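Long-range contact in amino acid ABC transporter, periplasmic amino acid-binding protein, putative (Streptococcus pneumoniae, PDB 4I62), which probably delivers amino acids to an ABC importer as its extracellular substrate-binding component, and is found here with L-arginine bound: residues I69-V81 / L238-K250. Sequence-based numbering, arbitrary orientation. Where two conformers were deposited one is given.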
loop_
_atom_site.group_PDB
_atom_site.type_symbol
_atom_site.label_atom_id
_atom_site.label_comp_id
_atom_site.label_asym_id
_atom_site.label_seq_id
_atom_site.Cartn_x
_atom_site.Cartn_y
_atom_site.Cartn_z
ATOM N N ILE A 69 3.300 -5.974 8.273
ATOM C CA ILE A 69 3.745 -6.000 9.666
ATOM C C ILE A 69 4.474 -7.334 9.910
ATOM O O ILE A 69 5.520 -7.373 10.573
ATOM C CB ILE A 69 2.566 -5.834 10.661
ATOM C CG1 ILE A 69 2.039 -4.410 10.689
ATOM C CG2 ILE A 69 2.991 -6.222 12.072
ATOM C CD1 ILE A 69 1.499 -3.837 9.419
ATOM N N GLU A 70 3.945 -8.437 9.371
ATOM C CA GLU A 70 4.628 -9.726 9.516
ATOM C C GLU A 70 5.974 -9.733 8.793
ATOM O O GLU A 70 6.951 -10.291 9.312
ATOM C CB GLU A 70 3.695 -10.842 9.049
ATOM C CG GLU A 70 2.413 -10.931 9.873
ATOM C CD GLU A 70 2.697 -11.129 11.351
ATOM O OE1 GLU A 70 3.469 -12.054 11.673
ATOM O OE2 GLU A 70 2.177 -10.376 12.201
ATOM N N LEU A 71 6.053 -9.117 7.617
ATOM C CA LEU A 71 7.325 -8.956 6.925
ATOM C C LEU A 71 8.294 -8.143 7.773
ATOM O O LEU A 71 9.463 -8.509 7.931
ATOM C CB LEU A 71 7.097 -8.292 5.579
ATOM C CG LEU A 71 8.324 -7.946 4.728
ATOM C CD1 LEU A 71 9.232 -9.151 4.483
ATOM C CD2 LEU A 71 7.939 -7.295 3.413
ATOM N N ALA A 72 7.814 -7.038 8.349
ATOM C CA ALA A 72 8.648 -6.196 9.209
ATOM C C ALA A 72 9.197 -6.981 10.410
ATOM O O ALA A 72 10.337 -6.837 10.779
ATOM C CB ALA A 72 7.851 -4.979 9.683
ATOM N N LYS A 73 8.326 -7.786 11.041
ATOM C CA LYS A 73 8.761 -8.617 12.169
ATOM C C LYS A 73 9.856 -9.597 11.747
ATOM O O LYS A 73 10.825 -9.821 12.488
ATOM C CB LYS A 73 7.570 -9.415 12.720
ATOM C CG LYS A 73 6.560 -8.612 13.516
ATOM C CD LYS A 73 5.370 -9.536 13.918
ATOM C CE LYS A 73 4.262 -8.807 14.651
ATOM N NZ LYS A 73 3.138 -9.762 14.854
ATOM N N ALA A 74 9.704 -10.192 10.572
ATOM C CA ALA A 74 10.702 -11.135 10.090
ATOM C C ALA A 74 12.043 -10.445 9.845
ATOM O O ALA A 74 13.104 -10.998 10.144
ATOM C CB ALA A 74 10.200 -11.883 8.836
ATOM N N ILE A 75 12.013 -9.232 9.277
ATOM C CA ILE A 75 13.244 -8.487 9.060
ATOM C C ILE A 75 13.903 -8.125 10.390
ATOM O O ILE A 75 15.102 -8.251 10.541
ATOM C CB ILE A 75 12.968 -7.231 8.176
ATOM C CG1 ILE A 75 12.461 -7.648 6.803
ATOM C CG2 ILE A 75 14.207 -6.345 8.115
ATOM C CD1 ILE A 75 11.853 -6.494 6.012
ATOM N N ALA A 76 13.114 -7.650 11.350
ATOM C CA ALA A 76 13.666 -7.279 12.650
ATOM C C ALA A 76 14.295 -8.504 13.320
ATOM O O ALA A 76 15.373 -8.398 13.886
ATOM C CB ALA A 76 12.590 -6.667 13.534
ATOM N N THR A 77 13.646 -9.668 13.236
ATOM C CA THR A 77 14.179 -10.917 13.803
ATOM C C THR A 77 15.516 -11.263 13.123
ATOM O O THR A 77 16.499 -11.634 13.797
ATOM C CB THR A 77 13.177 -12.087 13.593
ATOM O OG1 THR A 77 11.995 -11.836 14.368
ATOM C CG2 THR A 77 13.789 -13.416 14.019
ATOM N N GLU A 78 15.578 -11.142 11.794
ATOM C CA GLU A 78 16.815 -11.379 11.034
ATOM C C GLU A 78 17.961 -10.491 11.517
ATOM O O GLU A 78 19.097 -10.963 11.638
ATOM C CB GLU A 78 16.577 -11.184 9.524
ATOM C CG GLU A 78 17.838 -11.281 8.660
ATOM C CD GLU A 78 18.485 -12.645 8.727
ATOM O OE1 GLU A 78 17.749 -13.654 8.849
ATOM O OE2 GLU A 78 19.738 -12.716 8.650
ATOM N N LEU A 79 17.657 -9.231 11.822
ATOM C CA LEU A 79 18.642 -8.270 12.283
ATOM C C LEU A 79 18.938 -8.379 13.784
ATOM O O LEU A 79 19.863 -7.741 14.278
ATOM C CB LEU A 79 18.138 -6.864 11.993
ATOM C CG LEU A 79 18.015 -6.484 10.510
ATOM C CD1 LEU A 79 17.279 -5.155 10.322
ATOM C CD2 LEU A 79 19.386 -6.396 9.885
ATOM N N GLY A 80 18.157 -9.167 14.521
ATOM C CA GLY A 80 18.328 -9.302 15.966
ATOM C C GLY A 80 17.926 -8.070 16.771
ATOM O O GLY A 80 18.483 -7.826 17.853
ATOM N N VAL A 81 16.948 -7.311 16.282
ATOM C CA VAL A 81 16.523 -6.059 16.915
ATOM C C VAL A 81 15.031 -6.054 17.146
ATOM O O VAL A 81 14.285 -6.844 16.574
ATOM C CB VAL A 81 16.949 -4.802 16.099
ATOM C CG1 VAL A 81 18.456 -4.754 15.918
ATOM C CG2 VAL A 81 16.245 -4.764 14.702
ATOM N N LEU A 238 21.876 -3.384 4.729
ATOM C CA LEU A 238 20.474 -3.402 5.113
ATOM C C LEU A 238 19.629 -4.037 4.002
ATOM O O LEU A 238 18.767 -4.911 4.269
ATOM C CB LEU A 238 19.976 -1.978 5.430
ATOM C CG LEU A 238 18.516 -1.854 5.866
ATOM C CD1 LEU A 238 18.158 -2.752 7.023
ATOM C CD2 LEU A 238 18.227 -0.404 6.176
ATOM N N LYS A 239 19.905 -3.665 2.756
ATOM C CA LYS A 239 19.221 -4.273 1.611
ATOM C C LYS A 239 19.431 -5.790 1.613
ATOM O O LYS A 239 18.504 -6.565 1.334
ATOM C CB LYS A 239 19.669 -3.635 0.274
ATOM C CG LYS A 239 19.029 -4.266 -0.995
ATOM C CD LYS A 239 19.266 -3.454 -2.279
ATOM C CE LYS A 239 18.983 -4.270 -3.557
ATOM N NZ LYS A 239 17.619 -4.918 -3.634
ATOM N N GLU A 240 20.659 -6.238 1.901
ATOM C CA GLU A 240 20.922 -7.690 1.967
ATOM C C GLU A 240 20.014 -8.391 2.983
ATOM O O GLU A 240 19.454 -9.480 2.709
ATOM C CB GLU A 240 22.392 -7.974 2.289
ATOM C CG GLU A 240 22.605 -9.467 2.618
ATOM C CD GLU A 240 24.031 -9.806 2.965
ATOM O OE1 GLU A 240 24.847 -8.872 3.147
ATOM O OE2 GLU A 240 24.345 -11.013 3.043
ATOM N N ALA A 241 19.943 -7.831 4.181
ATOM C CA ALA A 241 19.114 -8.429 5.198
ATOM C C ALA A 241 17.651 -8.488 4.790
ATOM O O ALA A 241 16.983 -9.516 5.021
ATOM C CB ALA A 241 19.284 -7.700 6.525
ATOM N N VAL A 242 17.161 -7.399 4.217
ATOM C CA VAL A 242 15.793 -7.369 3.764
ATOM C C VAL A 242 15.574 -8.393 2.656
ATOM O O VAL A 242 14.574 -9.142 2.668
ATOM C CB VAL A 242 15.422 -5.935 3.320
ATOM C CG1 VAL A 242 14.056 -5.936 2.710
ATOM C CG2 VAL A 242 15.450 -4.973 4.493
ATOM N N ASP A 243 16.477 -8.432 1.688
ATOM C CA ASP A 243 16.311 -9.355 0.552
ATOM C C ASP A 243 16.455 -10.820 0.956
ATOM O O ASP A 243 15.764 -11.664 0.396
ATOM C CB ASP A 243 17.286 -8.983 -0.569
ATOM C CG ASP A 243 16.817 -7.752 -1.336
ATOM O OD1 ASP A 243 15.702 -7.242 -1.049
ATOM O OD2 ASP A 243 17.506 -7.292 -2.236
ATOM N N LYS A 244 17.343 -11.130 1.908
ATOM C CA LYS A 244 17.428 -12.489 2.431
ATOM C C LYS A 244 16.077 -12.910 3.013
ATOM O O LYS A 244 15.638 -14.040 2.844
ATOM C CB LYS A 244 18.515 -12.558 3.511
ATOM C CG LYS A 244 18.596 -13.886 4.234
ATOM C CD LYS A 244 19.618 -13.810 5.361
ATOM C CE LYS A 244 19.909 -15.172 5.968
ATOM N NZ LYS A 244 18.678 -15.898 6.365
ATOM N N THR A 245 15.441 -11.985 3.728
ATOM C CA THR A 245 14.154 -12.257 4.361
ATOM C C THR A 245 13.038 -12.454 3.333
ATOM O O THR A 245 12.267 -13.415 3.423
ATOM C CB THR A 245 13.797 -11.139 5.373
ATOM O OG1 THR A 245 14.850 -10.976 6.308
ATOM C CG2 THR A 245 12.514 -11.450 6.119
ATOM N N ILE A 246 12.974 -11.549 2.346
ATOM C CA ILE A 246 11.988 -11.696 1.294
ATOM C C ILE A 246 12.191 -13.009 0.544
ATOM O O ILE A 246 11.228 -13.732 0.292
ATOM C CB ILE A 246 11.999 -10.484 0.338
ATOM C CG1 ILE A 246 11.492 -9.235 1.084
ATOM C CG2 ILE A 246 11.137 -10.758 -0.877
ATOM C CD1 ILE A 246 11.790 -7.924 0.328
ATOM N N GLN A 247 13.429 -13.325 0.184
ATOM C CA GLN A 247 13.743 -14.571 -0.527
ATOM C C GLN A 247 13.227 -15.806 0.241
ATOM O O GLN A 247 12.605 -16.694 -0.313
ATOM C CB GLN A 247 15.259 -14.639 -0.745
ATOM C CG GLN A 247 15.793 -15.943 -1.415
ATOM C CD GLN A 247 17.307 -15.930 -1.651
ATOM O OE1 GLN A 247 18.082 -16.545 -0.899
ATOM N NE2 GLN A 247 17.734 -15.281 -2.726
ATOM N N LYS A 248 13.487 -15.821 1.539
ATOM C CA LYS A 248 13.062 -16.936 2.367
ATOM C C LYS A 248 11.535 -17.063 2.397
ATOM O O LYS A 248 10.984 -18.166 2.261
ATOM C CB LYS A 248 13.613 -16.718 3.783
ATOM C CG LYS A 248 13.206 -17.772 4.783
ATOM C CD LYS A 248 13.680 -17.436 6.197
ATOM C CE LYS A 248 15.192 -17.335 6.271
ATOM N NZ LYS A 248 15.699 -17.474 7.675
ATOM N N LEU A 249 10.858 -15.934 2.585
ATOM C CA LEU A 249 9.399 -15.954 2.670
ATOM C C LEU A 249 8.743 -16.300 1.337
ATOM O O LEU A 249 7.692 -16.944 1.320
ATOM C CB LEU A 249 8.857 -14.613 3.189
ATOM C CG LEU A 249 9.183 -14.272 4.640
ATOM C CD1 LEU A 249 8.825 -12.829 4.939
ATOM C CD2 LEU A 249 8.433 -15.152 5.595
ATOM N N LYS A 250 9.363 -15.903 0.222
ATOM C CA LYS A 250 8.854 -16.245 -1.089
ATOM C C LYS A 250 9.017 -17.738 -1.354
ATOM O O LYS A 250 8.060 -18.417 -1.741
ATOM C CB LYS A 250 9.578 -15.445 -2.185
ATOM C CG LYS A 250 9.097 -14.024 -2.304
ATOM C CD LYS A 250 9.712 -13.371 -3.514
ATOM C CE LYS A 250 8.867 -12.200 -3.971
ATOM N NZ LYS A 250 9.276 -11.700 -5.318
HETATM O O HOH W 1 15.459 -13.748 7.226
#
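T245 inserts as a knob among L71, A74, I75 and E78, and its two branches do different work. CG2 stands anti to the backbone N (OG1 at chi1 -55°), which turns the methyl onto A74 CB at 3.6 Å and onto I75 CG1. OG1, on the other branch, donates back to A241 O at 2.9 Å, tilted from the carbonyl plane, while T245 N reaches that oxygen from the opposite face; this bond fixes the knob's rotation. A water then donates both to T245 OG1 and to E78 OE1, linking the two side chains.

Beside the water E78, bent at chi2 (63°), lays its carboxylate across the aliphatic end of K244, with OE2 3.5 Å from K244 CD. K244 NZ reaches E78 OE1 in a weak salt bridge of 3.5 Å.

Deeper, I75 CD1 meets V242 CG1 at 4.0 Å, the side chains slanting over one another. Leucines finish both ends: L71 CD1 touches L249 CD1 at 3.7 Å, and L79 splits its two methyls, CD1 toward L238 CD1 and CD2 3.6 Å from A241 CB. I75 and L79 also rest on L41 of strand 40-45.

Helices 67-79 and 236-251, their segment axes 9.3 Å apart at 122°, thus illustrate a single knob-into-hole, T245, at a steep crossing of sequence-distant helices in a type II periplasmic-binding-protein fold.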